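Local structure of protein (polyandrocarpa lectin) (Polyandrocarpa misakiensis, 1BYF) at residues A27-A32 with R116-K121; P84-N89 with L105-G110; D58-G63 with S92-V97. The protein binds galactose in a calcium-dependent manner as a homodimeric C-type lectin and serves the tunicate's defence against microorganisms. All blocks are in the same frame, centred on the assembly; numbering follows the deposited sequence.

Interaction 1. Residues A27-A32 with R116-K121; sequences ALVSSA and RVICEK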
ATOM      1  N   ALA A  27     -11.856  -4.905  -3.271  1.00 22.00           N
ATOM      2  CA  ALA A  27     -12.588  -5.417  -2.125  1.00 21.51           C
ATOM      3  C   ALA A  27     -11.825  -5.128  -0.834  1.00 21.05           C
ATOM      4  O   ALA A  27     -10.593  -5.051  -0.854  1.00 19.87           O
ATOM      5  CB  ALA A  27     -12.806  -6.922  -2.240  1.00 21.55           C
ATOM      6  N   LEU A  28     -12.555  -4.989   0.269  1.00 19.73           N
ATOM      7  CA  LEU A  28     -11.886  -4.760   1.559  1.00 19.61           C
ATOM      8  C   LEU A  28     -10.890  -5.900   1.736  1.00 19.23           C
ATOM      9  O   LEU A  28     -11.255  -7.055   1.486  1.00 19.79           O
ATOM     10  CB  LEU A  28     -12.923  -4.682   2.665  1.00 20.13           C
ATOM     11  CG  LEU A  28     -12.566  -4.017   3.988  1.00 20.42           C
ATOM     12  CD1 LEU A  28     -11.980  -2.629   3.782  1.00 20.42           C
ATOM     13  CD2 LEU A  28     -13.830  -3.934   4.857  1.00 20.86           C
ATOM     14  N   VAL A  29      -9.646  -5.603   2.080  1.00 18.22           N
ATOM     15  CA  VAL A  29      -8.610  -6.628   2.155  1.00 17.12           C
ATOM     16  C   VAL A  29      -9.078  -7.884   2.874  1.00 17.82           C
ATOM     17  O   VAL A  29      -9.672  -7.838   3.954  1.00 17.53           O
ATOM     18  CB  VAL A  29      -7.317  -6.071   2.766  1.00 17.16           C
ATOM     19  CG1 VAL A  29      -7.466  -5.844   4.262  1.00 16.34           C
ATOM     20  CG2 VAL A  29      -6.129  -6.981   2.461  1.00 15.91           C
ATOM     21  N   SER A  30      -8.801  -9.034   2.254  1.00 17.92           N
ATOM     22  CA  SER A  30      -9.198 -10.322   2.812  1.00 17.98           C
ATOM     23  C   SER A  30      -8.228 -11.423   2.421  1.00 17.38           C
ATOM     24  O   SER A  30      -7.410 -11.820   3.254  1.00 17.44           O
ATOM     25  CB  SER A  30     -10.623 -10.678   2.382  1.00 18.64           C
ATOM     26  OG  SER A  30     -10.727 -10.728   0.974  1.00 20.81           O
ATOM     27  N   SER A  31      -8.290 -11.934   1.195  1.00 17.37           N
ATOM     28  CA  SER A  31      -7.368 -13.006   0.815  1.00 17.39           C
ATOM     29  C   SER A  31      -5.924 -12.563   0.968  1.00 17.12           C
ATOM     30  O   SER A  31      -5.084 -13.392   1.331  1.00 16.40           O
ATOM     31  CB  SER A  31      -7.630 -13.521  -0.597  1.00 18.60           C
ATOM     32  OG  SER A  31      -7.032 -12.684  -1.562  1.00 20.42           O
ATOM     33  N   ALA A  32      -5.616 -11.280   0.756  1.00 17.17           N
ATOM     34  CA  ALA A  32      -4.216 -10.860   0.906  1.00 16.78           C
ATOM     35  C   ALA A  32      -3.760 -11.008   2.351  1.00 16.62           C
ATOM     36  O   ALA A  32      -2.564 -11.191   2.610  1.00 16.30           O
ATOM     37  CB  ALA A  32      -3.984  -9.457   0.360  1.00 16.51           C
ATOM     38  N   ARG A 116      -9.340   3.669   9.036  1.00 15.24           N
ATOM     39  CA  ARG A 116      -8.744   3.742   7.700  1.00 15.59           C
ATOM     40  C   ARG A 116      -9.140   2.506   6.906  1.00 15.49           C
ATOM     41  O   ARG A 116      -9.705   1.554   7.444  1.00 15.38           O
ATOM     42  CB  ARG A 116      -7.235   3.938   7.805  1.00 15.18           C
ATOM     43  CG  ARG A 116      -6.832   5.359   8.184  1.00 15.01           C
ATOM     44  CD  ARG A 116      -5.346   5.452   8.491  1.00 15.49           C
ATOM     45  NE  ARG A 116      -4.864   6.825   8.528  1.00 16.09           N
ATOM     46  CZ  ARG A 116      -5.149   7.736   9.450  1.00 16.56           C
ATOM     47  NH1 ARG A 116      -5.936   7.456  10.489  1.00 16.53           N
ATOM     48  NH2 ARG A 116      -4.640   8.960   9.342  1.00 16.07           N
ATOM     49  N   VAL A 117      -8.862   2.532   5.612  1.00 15.21           N
ATOM     50  CA  VAL A 117      -9.280   1.466   4.716  1.00 14.60           C
ATOM     51  C   VAL A 117      -8.143   0.865   3.900  1.00 14.29           C
ATOM     52  O   VAL A 117      -7.240   1.553   3.434  1.00 13.37           O
ATOM     53  CB  VAL A 117     -10.348   2.025   3.747  1.00 14.58           C
ATOM     54  CG1 VAL A 117     -10.907   0.923   2.847  1.00 14.30           C
ATOM     55  CG2 VAL A 117     -11.489   2.687   4.527  1.00 15.01           C
ATOM     56  N   ILE A 118      -8.235  -0.443   3.715  1.00 13.75           N
ATOM     57  CA  ILE A 118      -7.305  -1.221   2.923  1.00 14.32           C
ATOM     58  C   ILE A 118      -8.114  -2.065   1.935  1.00 14.91           C
ATOM     59  O   ILE A 118      -8.958  -2.855   2.362  1.00 14.17           O
ATOM     60  CB  ILE A 118      -6.432  -2.180   3.752  1.00 14.24           C
ATOM     61  CG1 ILE A 118      -5.737  -1.400   4.869  1.00 13.87           C
ATOM     62  CG2 ILE A 118      -5.410  -2.878   2.860  1.00 13.94           C
ATOM     63  CD1 ILE A 118      -4.978  -2.286   5.838  1.00 14.44           C
ATOM     64  N   CYS A 119      -7.853  -1.860   0.650  1.00 15.11           N
ATOM     65  CA  CYS A 119      -8.534  -2.620  -0.381  1.00 15.81           C
ATOM     66  C   CYS A 119      -7.533  -3.505  -1.130  1.00 16.74           C
ATOM     67  O   CYS A 119      -6.338  -3.204  -1.171  1.00 15.58           O
ATOM     68  CB  CYS A 119      -9.210  -1.726  -1.416  1.00 16.44           C
ATOM     69  SG  CYS A 119     -10.198  -0.387  -0.738  1.00 16.84           S
ATOM     70  N   GLU A 120      -8.068  -4.575  -1.714  1.00 16.98           N
ATOM     71  CA  GLU A 120      -7.275  -5.508  -2.488  1.00 17.76           C
ATOM     72  C   GLU A 120      -7.955  -5.844  -3.819  1.00 19.48           C
ATOM     73  O   GLU A 120      -9.159  -5.693  -4.008  1.00 18.40           O
ATOM     74  CB  GLU A 120      -7.030  -6.824  -1.740  1.00 18.06           C
ATOM     75  CG  GLU A 120      -8.234  -7.745  -1.616  1.00 17.97           C
ATOM     76  CD  GLU A 120      -7.929  -9.128  -1.090  1.00 17.99           C
ATOM     77  OE1 GLU A 120      -7.261  -9.277  -0.043  1.00 16.82           O
ATOM     78  OE2 GLU A 120      -8.374 -10.128  -1.718  1.00 18.61           O
ATOM     79  N   LYS A 121      -7.135  -6.354  -4.729  1.00 21.06           N
ATOM     80  CA  LYS A 121      -7.601  -6.855  -6.010  1.00 23.38           C
ATOM     81  C   LYS A 121      -6.583  -7.895  -6.489  1.00 24.43           C
ATOM     82  O   LYS A 121      -5.425  -7.580  -6.766  1.00 23.92           O
ATOM     83  CB  LYS A 121      -7.861  -5.794  -7.067  1.00 24.50           C
ATOM     84  CG  LYS A 121      -8.386  -6.389  -8.368  1.00 26.59           C
ATOM     85  CD  LYS A 121      -8.556  -5.310  -9.427  1.00 27.73           C
ATOM     86  CE  LYS A 121      -8.609  -5.928 -10.818  1.00 29.01           C
ATOM     87  NZ  LYS A 121      -9.653  -6.994 -10.869  1.00 30.03           N
TER
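Ala-27 and Glu-120 form the hydrogen-bonded pair of an antiparallel ladder, through which the short strand 27-28 joins the main sheet of the C-type lectin fold along strand 115-122. The backbone bonds run both ways here, from Ala-27 N to Glu-120 O and from Glu-120 N to Ala-27 O, the latter at 2.7 Å. A third, from Val-29 N to Ile-118 O, lies beyond the non-hydrogen-bonded pair of Leu-28 and Cys-119, and the disulfide of Cys-119 to Cys-21 ties the ladder to helix 14-22.

Apolar contacts accompany the ladder. Val-29 and Ile-118 lie side by side, CB of Val-29 being 3.7 Å from CG2 of Ile-118, whereas Leu-28 CD1 meets Val-117 CG1 with the two side chains at about a right angle.

The remaining bonds all fall on the buried carboxylate of Glu-120: chi1 of 72° turns CG between the backbone N and C, and the chain beyond runs extended to the turn after strand 27-28. Three donors probably stabilise its charge. Glu-120 OE1 accepts Ser-30 N from above the carboxylate plane and Ala-32 N, at 2.7 Å, on the syn side. Glu-120 OE2 takes Ser-31 OG at 2.9 Å, also syn, and that hydroxyl is in turn hydrogen-bonded to Tyr-3 OH.

Interaction 2. Residues P84-N89 with L105-G110; sequences PNEPSN and LLDDVG. With CA (calcium ion), chain C.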
ATOM      1  N   PRO A  84      -3.311 -10.266  20.983  1.00 22.34           N
ATOM      2  CA  PRO A  84      -3.384 -11.008  22.226  1.00 22.52           C
ATOM      3  C   PRO A  84      -4.725 -10.746  22.903  1.00 22.19           C
ATOM      4  O   PRO A  84      -5.195  -9.612  23.011  1.00 21.75           O
ATOM      5  CB  PRO A  84      -2.227 -10.480  23.054  1.00 22.74           C
ATOM      6  CG  PRO A  84      -1.301  -9.836  22.080  1.00 23.08           C
ATOM      7  CD  PRO A  84      -2.164  -9.331  20.952  1.00 22.78           C
ATOM      8  N   ASN A  85      -5.371 -11.821  23.337  1.00 20.67           N
ATOM      9  CA  ASN A  85      -6.643 -11.758  24.035  1.00 21.68           C
ATOM     10  C   ASN A  85      -7.809 -11.249  23.202  1.00 21.76           C
ATOM     11  O   ASN A  85      -8.780 -10.716  23.756  1.00 22.00           O
ATOM     12  CB  ASN A  85      -6.536 -10.913  25.311  1.00 24.17           C
ATOM     13  CG  ASN A  85      -5.482 -11.430  26.265  1.00 25.93           C
ATOM     14  OD1 ASN A  85      -4.691 -10.645  26.797  1.00 27.00           O
ATOM     15  ND2 ASN A  85      -5.455 -12.740  26.493  1.00 27.49           N
ATOM     16  N   GLU A  86      -7.758 -11.420  21.889  1.00 20.98           N
ATOM     17  CA  GLU A  86      -8.868 -11.054  21.004  1.00 20.14           C
ATOM     18  C   GLU A  86      -9.091 -12.288  20.134  1.00 19.89           C
ATOM     19  O   GLU A  86      -8.129 -13.034  19.945  1.00 19.84           O
ATOM     20  CB  GLU A  86      -8.562  -9.828  20.155  1.00 20.33           C
ATOM     21  CG  GLU A  86      -8.235  -8.566  20.923  1.00 20.37           C
ATOM     22  CD  GLU A  86      -9.361  -8.001  21.758  1.00 20.61           C
ATOM     23  OE1 GLU A  86     -10.555  -8.189  21.434  1.00 20.15           O
ATOM     24  OE2 GLU A  86      -9.059  -7.313  22.759  1.00 20.57           O
ATOM     25  N   PRO A  87     -10.284 -12.510  19.633  1.00 20.07           N
ATOM     26  CA  PRO A  87     -11.430 -11.652  19.848  1.00 20.01           C
ATOM     27  C   PRO A  87     -12.001 -11.750  21.253  1.00 20.03           C
ATOM     28  O   PRO A  87     -11.928 -12.813  21.875  1.00 19.62           O
ATOM     29  CB  PRO A  87     -12.444 -12.185  18.830  1.00 20.42           C
ATOM     30  CG  PRO A  87     -12.122 -13.642  18.740  1.00 20.37           C
ATOM     31  CD  PRO A  87     -10.617 -13.687  18.787  1.00 20.85           C
ATOM     32  N   SER A  88     -12.610 -10.673  21.750  1.00 19.93           N
ATOM     33  CA  SER A  88     -13.130 -10.703  23.115  1.00 19.84           C
ATOM     34  C   SER A  88     -14.406  -9.914  23.329  1.00 20.05           C
ATOM     35  O   SER A  88     -14.849  -9.825  24.483  1.00 19.63           O
ATOM     36  CB  SER A  88     -12.042 -10.097  24.025  1.00 20.25           C
ATOM     37  OG  SER A  88     -11.955  -8.716  23.697  1.00 19.41           O
ATOM     38  N   ASN A  89     -14.975  -9.322  22.285  1.00 20.06           N
ATOM     39  CA  ASN A  89     -16.207  -8.543  22.452  1.00 19.99           C
ATOM     40  C   ASN A  89     -17.382  -9.495  22.617  1.00 20.09           C
ATOM     41  O   ASN A  89     -17.296 -10.674  22.267  1.00 20.79           O
ATOM     42  CB  ASN A  89     -16.405  -7.585  21.280  1.00 20.04           C
ATOM     43  CG  ASN A  89     -15.467  -6.394  21.303  1.00 20.39           C
ATOM     44  OD1 ASN A  89     -14.261  -6.526  21.509  1.00 19.55           O
ATOM     45  ND2 ASN A  89     -16.017  -5.199  21.098  1.00 19.82           N
ATOM     46  N   LEU A 105      -2.341  -5.861  15.021  1.00 13.98           N
ATOM     47  CA  LEU A 105      -2.880  -7.194  14.806  1.00 14.42           C
ATOM     48  C   LEU A 105      -4.406  -7.105  14.811  1.00 14.52           C
ATOM     49  O   LEU A 105      -4.950  -6.053  15.171  1.00 14.48           O
ATOM     50  CB  LEU A 105      -2.372  -8.201  15.829  1.00 15.44           C
ATOM     51  CG  LEU A 105      -0.947  -8.735  15.685  1.00 15.93           C
ATOM     52  CD1 LEU A 105      -0.614  -9.697  16.823  1.00 16.85           C
ATOM     53  CD2 LEU A 105      -0.737  -9.439  14.352  1.00 15.77           C
ATOM     54  N   LEU A 106      -5.085  -8.156  14.392  1.00 14.32           N
ATOM     55  CA  LEU A 106      -6.534  -8.131  14.270  1.00 14.64           C
ATOM     56  C   LEU A 106      -7.274  -8.028  15.597  1.00 14.45           C
ATOM     57  O   LEU A 106      -6.809  -8.439  16.653  1.00 14.61           O
ATOM     58  CB  LEU A 106      -7.016  -9.346  13.474  1.00 15.03           C
ATOM     59  CG  LEU A 106      -6.445  -9.534  12.070  1.00 15.15           C
ATOM     60  CD1 LEU A 106      -7.199 -10.671  11.383  1.00 14.88           C
ATOM     61  CD2 LEU A 106      -6.542  -8.264  11.230  1.00 14.55           C
ATOM     62  N   ASP A 107      -8.463  -7.443  15.504  1.00 14.75           N
ATOM     63  CA  ASP A 107      -9.299  -7.236  16.688  1.00 15.13           C
ATOM     64  C   ASP A 107     -10.754  -7.099  16.275  1.00 15.42           C
ATOM     65  O   ASP A 107     -11.034  -6.560  15.205  1.00 15.34           O
ATOM     66  CB  ASP A 107      -8.803  -5.991  17.430  1.00 15.57           C
ATOM     67  CG  ASP A 107      -9.770  -5.532  18.506  1.00 16.66           C
ATOM     68  OD1 ASP A 107     -10.162  -6.400  19.323  1.00 16.00           O
ATOM     69  OD2 ASP A 107     -10.132  -4.339  18.514  1.00 16.22           O
ATOM     70  N   ASP A 108     -11.656  -7.591  17.124  1.00 15.73           N
ATOM     71  CA  ASP A 108     -13.084  -7.475  16.865  1.00 15.73           C
ATOM     72  C   ASP A 108     -13.620  -6.202  17.524  1.00 16.27           C
ATOM     73  O   ASP A 108     -13.295  -5.883  18.662  1.00 15.88           O
ATOM     74  CB  ASP A 108     -13.868  -8.681  17.363  1.00 17.02           C
ATOM     75  CG  ASP A 108     -13.718  -8.973  18.843  1.00 17.55           C
ATOM     76  OD1 ASP A 108     -12.679  -8.679  19.462  1.00 17.56           O
ATOM     77  OD2 ASP A 108     -14.678  -9.543  19.402  1.00 17.91           O
ATOM     78  N   VAL A 109     -14.431  -5.467  16.780  1.00 16.56           N
ATOM     79  CA  VAL A 109     -15.027  -4.229  17.245  1.00 17.60           C
ATOM     80  C   VAL A 109     -16.461  -4.123  16.731  1.00 18.74           C
ATOM     81  O   VAL A 109     -16.852  -4.912  15.870  1.00 18.45           O
ATOM     82  CB  VAL A 109     -14.259  -2.999  16.708  1.00 18.06           C
ATOM     83  CG1 VAL A 109     -12.895  -2.874  17.361  1.00 18.04           C
ATOM     84  CG2 VAL A 109     -14.108  -3.082  15.195  1.00 17.39           C
ATOM     85  N   GLY A 110     -17.198  -3.135  17.220  1.00 19.69           N
ATOM     86  CA  GLY A 110     -18.547  -2.874  16.695  1.00 21.32           C
ATOM     87  C   GLY A 110     -18.312  -2.351  15.268  1.00 22.77           C
ATOM     88  O   GLY A 110     -17.160  -2.027  14.944  1.00 22.96           O
TER
HETATM   89 CA    CA C 201     -11.972  -6.749  20.594  1.00 21.01          CA
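Two torsions bring Glu-86 and Asp-108 to the same calcium ion: chi2 of Glu-86 (-65°) bends its chain back, and chi1 of Asp-108 (58°) sets CG between its own backbone N and carbonyl carbon. Glu-86 OE1 thereby binds calcium at 2.2 Å. Asp-107 OD1 does so at the same distance, leaving these two oxygens, Glu-86 OE1 and Asp-107 OD1, only 2.8 Å apart; the ion between them presumably offsets the repulsion of the like charges. The two carboxylates stand almost perpendicular, their planes 82° apart.

Asp-108 is a chelating ligand, giving calcium both its backbone O, at 2.5 Å, and its OD1. Asn-89 adds its amide oxygen OD1, and two further ligands from outside these segments bring the coordination to seven. This is the carbohydrate-binding calcium site of the C-type lectin fold, in which a loop meets residues Asp-107 and Asp-108 of strand 105-109. Glu-86, Pro-87 and Ser-88, with a cis peptide bond before Pro-87, stand at the place of the EPN or QPD motif of C-type lectins.

A second layer of bonds fixes the ligands. The Asp-108 carboxylate is held on both oxygens by the loop backbone, each on the syn side: Ser-88 N reaches OD1 at 3.0 Å and Asn-89 N reaches OD2 at 2.9 Å. The ring of Pro-87 lies against the same group, its CB 3.5 Å from Asp-108 CG. Gln-98 NE2 holds the other oxygen of Asp-107, OD2. Ser-88 OG donates to Glu-86 OE1 from above the carboxylate plane, at 2.7 Å.

Interaction 3. Residues D58-G63 with S92-V97; sequences DNLQDG and SWQLCV
Trp-93 and Asn-59 open a short antiparallel meeting of two chain segments in the long-loop region of the C-type lectin fold, where the turn after strand 57-58 lies against the approach to strand 96-100. A chi1 of 76° places the Asn-59 amide between its own backbone N and C, facing segment 92-97. The carbonyl O of Trp-93 receives Asn-59 ND2 at 2.9 Å in an almost straight bond (177° at the hydrogen) that lies in the planes of both the carbonyl and the amide. The same ND2 also donates to Ala-64 O, so the rotation of the amide is well defined.

Gln-94 follows with an apolar touch, Leu-60 CD2 lying 3.5 Å from its CB while the two side chains cross at about a right angle. Leu-95 N then donates to Asn-59 OD1 at 2.6 Å, reaching it from above the amide plane, and Leu-95 O accepts Asn-59 N. Asp-58 OD1 accepts from Leu-60 N in an Asx turn around Asn-59, while its OD2 is hydrogen-bonded to Tyr-14 OH.

Cys-96, joined to Cys-111 by a disulfide, forms an antiparallel non-hydrogen-bonded pair with Asp-58, and Cys-96 SG lies 4.1 Å from Asp-58 CB.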
ATOM      1  N   ASP A  58     -15.900 -10.256   9.274  1.00 16.11           N
ATOM      2  CA  ASP A  58     -16.966  -9.908  10.217  1.00 16.58           C
ATOM      3  C   ASP A  58     -17.753 -11.150  10.621  1.00 17.41           C
ATOM      4  O   ASP A  58     -17.505 -12.231  10.077  1.00 17.08           O
ATOM      5  CB  ASP A  58     -17.877  -8.862   9.572  1.00 18.07           C
ATOM      6  CG  ASP A  58     -18.565  -9.375   8.321  1.00 19.82           C
ATOM      7  OD1 ASP A  58     -19.429 -10.272   8.444  1.00 21.18           O
ATOM      8  OD2 ASP A  58     -18.262  -8.907   7.204  1.00 20.04           O
ATOM      9  N   ASN A  59     -18.667 -11.013  11.580  1.00 18.21           N
ATOM     10  CA  ASN A  59     -19.469 -12.151  12.031  1.00 19.79           C
ATOM     11  C   ASN A  59     -20.924 -12.030  11.585  1.00 21.13           C
ATOM     12  O   ASN A  59     -21.803 -12.684  12.162  1.00 21.29           O
ATOM     13  CB  ASN A  59     -19.415 -12.218  13.564  1.00 19.73           C
ATOM     14  CG  ASN A  59     -20.280 -11.188  14.260  1.00 20.31           C
ATOM     15  OD1 ASN A  59     -20.798 -10.237  13.669  1.00 19.63           O
ATOM     16  ND2 ASN A  59     -20.468 -11.372  15.570  1.00 20.99           N
ATOM     17  N   LEU A  60     -21.209 -11.170  10.621  1.00 24.39           N
ATOM     18  CA  LEU A  60     -22.568 -10.878  10.200  1.00 27.89           C
ATOM     19  C   LEU A  60     -23.380 -12.017   9.618  1.00 30.10           C
ATOM     20  O   LEU A  60     -24.619 -11.983   9.740  1.00 30.59           O
ATOM     21  CB  LEU A  60     -22.565  -9.676   9.233  1.00 28.10           C
ATOM     22  CG  LEU A  60     -21.846  -8.430   9.783  1.00 28.68           C
ATOM     23  CD1 LEU A  60     -21.790  -7.323   8.735  1.00 28.63           C
ATOM     24  CD2 LEU A  60     -22.543  -7.915  11.040  1.00 28.51           C
ATOM     25  N   GLN A  61     -22.757 -12.994   8.974  1.00 31.90           N
ATOM     26  CA  GLN A  61     -23.526 -14.097   8.407  1.00 33.73           C
ATOM     27  C   GLN A  61     -23.862 -15.144   9.464  1.00 34.16           C
ATOM     28  O   GLN A  61     -25.029 -15.483   9.666  1.00 34.78           O
ATOM     29  CB  GLN A  61     -22.783 -14.778   7.256  1.00 34.55           C
ATOM     30  CG  GLN A  61     -23.625 -15.858   6.584  1.00 35.89           C
ATOM     31  CD  GLN A  61     -22.875 -16.565   5.474  1.00 36.49           C
ATOM     32  OE1 GLN A  61     -22.670 -15.998   4.401  1.00 36.97           O
ATOM     33  NE2 GLN A  61     -22.465 -17.800   5.744  1.00 36.95           N
ATOM     34  N   ASP A  62     -22.836 -15.650  10.139  1.00 33.99           N
ATOM     35  CA  ASP A  62     -23.022 -16.708  11.120  1.00 33.61           C
ATOM     36  C   ASP A  62     -23.026 -16.306  12.580  1.00 32.08           C
ATOM     37  O   ASP A  62     -23.277 -17.188  13.418  1.00 32.62           O
ATOM     38  CB  ASP A  62     -21.958 -17.789  10.856  1.00 35.28           C
ATOM     39  CG  ASP A  62     -22.007 -18.336   9.440  1.00 36.56           C
ATOM     40  OD1 ASP A  62     -23.034 -18.154   8.749  1.00 37.14           O
ATOM     41  OD2 ASP A  62     -21.013 -18.954   8.997  1.00 37.53           O
ATOM     42  N   GLY A  63     -22.784 -15.065  12.971  1.00 28.58           N
ATOM     43  CA  GLY A  63     -22.795 -14.589  14.333  1.00 26.95           C
ATOM     44  C   GLY A  63     -21.712 -15.074  15.275  1.00 26.06           C
ATOM     45  O   GLY A  63     -20.840 -15.873  14.935  1.00 25.81           O
ATOM     46  N   SER A  92     -22.933 -11.532  21.252  1.00 29.15           N
ATOM     47  CA  SER A  92     -24.259 -11.151  20.777  1.00 29.37           C
ATOM     48  C   SER A  92     -24.198  -9.976  19.811  1.00 29.50           C
ATOM     49  O   SER A  92     -25.170  -9.702  19.107  1.00 29.72           O
ATOM     50  CB  SER A  92     -25.181 -10.823  21.950  1.00 29.12           C
ATOM     51  OG  SER A  92     -24.756  -9.667  22.645  1.00 28.71           O
ATOM     52  N   TRP A  93     -23.074  -9.269  19.776  1.00 29.44           N
ATOM     53  CA  TRP A  93     -22.938  -8.117  18.900  1.00 29.04           C
ATOM     54  C   TRP A  93     -22.613  -8.482  17.450  1.00 27.36           C
ATOM     55  O   TRP A  93     -22.043  -9.525  17.157  1.00 27.20           O
ATOM     56  CB  TRP A  93     -21.770  -7.231  19.340  1.00 29.90           C
ATOM     57  CG  TRP A  93     -21.838  -6.555  20.663  1.00 31.33           C
ATOM     58  CD1 TRP A  93     -22.700  -6.794  21.696  1.00 31.60           C
ATOM     59  CD2 TRP A  93     -20.944  -5.526  21.123  1.00 31.97           C
ATOM     60  NE1 TRP A  93     -22.415  -5.969  22.754  1.00 32.17           N
ATOM     61  CE2 TRP A  93     -21.340  -5.180  22.430  1.00 32.12           C
ATOM     62  CE3 TRP A  93     -19.850  -4.864  20.552  1.00 32.09           C
ATOM     63  CZ2 TRP A  93     -20.688  -4.198  23.171  1.00 32.23           C
ATOM     64  CZ3 TRP A  93     -19.203  -3.890  21.287  1.00 32.20           C
ATOM     65  CH2 TRP A  93     -19.624  -3.567  22.588  1.00 32.63           C
ATOM     66  N   GLN A  94     -22.910  -7.522  16.579  1.00 26.05           N
ATOM     67  CA  GLN A  94     -22.492  -7.644  15.178  1.00 24.82           C
ATOM     68  C   GLN A  94     -21.024  -7.196  15.248  1.00 22.02           C
ATOM     69  O   GLN A  94     -20.791  -6.070  15.696  1.00 22.25           O
ATOM     70  CB  GLN A  94     -23.297  -6.756  14.254  1.00 26.61           C
ATOM     71  CG  GLN A  94     -24.747  -7.166  14.072  1.00 29.35           C
ATOM     72  CD  GLN A  94     -25.533  -6.178  13.237  1.00 31.03           C
ATOM     73  OE1 GLN A  94     -25.032  -5.134  12.818  1.00 32.23           O
ATOM     74  NE2 GLN A  94     -26.797  -6.498  12.971  1.00 32.21           N
ATOM     75  N   LEU A  95     -20.080  -8.065  14.939  1.00 17.86           N
ATOM     76  CA  LEU A  95     -18.674  -7.707  15.068  1.00 16.92           C
ATOM     77  C   LEU A  95     -17.922  -7.662  13.745  1.00 17.09           C
ATOM     78  O   LEU A  95     -18.040  -8.550  12.898  1.00 16.13           O
ATOM     79  CB  LEU A  95     -17.990  -8.678  16.037  1.00 17.44           C
ATOM     80  CG  LEU A  95     -18.610  -8.680  17.444  1.00 18.14           C
ATOM     81  CD1 LEU A  95     -18.219  -9.947  18.183  1.00 18.36           C
ATOM     82  CD2 LEU A  95     -18.190  -7.432  18.213  1.00 18.65           C
ATOM     83  N   CYS A  96     -17.140  -6.598  13.620  1.00 16.75           N
ATOM     84  CA  CYS A  96     -16.314  -6.347  12.444  1.00 17.77           C
ATOM     85  C   CYS A  96     -14.851  -6.415  12.844  1.00 16.40           C
ATOM     86  O   CYS A  96     -14.548  -6.281  14.032  1.00 16.03           O
ATOM     87  CB  CYS A  96     -16.674  -4.974  11.856  1.00 20.16           C
ATOM     88  SG  CYS A  96     -18.315  -5.047  11.108  1.00 23.62           S
ATOM     89  N   VAL A  97     -13.966  -6.673  11.887  1.00 15.41           N
ATOM     90  CA  VAL A  97     -12.556  -6.839  12.225  1.00 14.85           C
ATOM     91  C   VAL A  97     -11.696  -5.711  11.673  1.00 14.48           C
ATOM     92  O   VAL A  97     -11.851  -5.235  10.552  1.00 13.45           O
ATOM     93  CB  VAL A  97     -12.021  -8.201  11.743  1.00 15.57           C
ATOM     94  CG1 VAL A  97     -10.576  -8.431  12.182  1.00 15.24           C
ATOM     95  CG2 VAL A  97     -12.900  -9.334  12.267  1.00 15.08           C
TER

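Interactions 2 and 3 are both nested within the chain loop that interaction 1 closes, and their segments alternate along the sequence: 58-63, 84-89, 92-97, 105-110. All three contacts reach the same mixed sheet. Interaction 1 joins strand 27-28 to the C-terminal strand 115-122, its centre about 18 Å from each of the others. Interactions 2 and 3 are closer, with centres about 12 Å apart, and touch directly: strands 96-100 and 105-109 are neighbours, with Val-109 O probably bonded to Cys-96 N, and Leu-95 packs on Asn-89. The calcium site thus adjoins the loop pairing of interaction 3, whereas interaction 1 lies on the other side of the chain's centre, with nearest atoms about 7 Å from interaction 2.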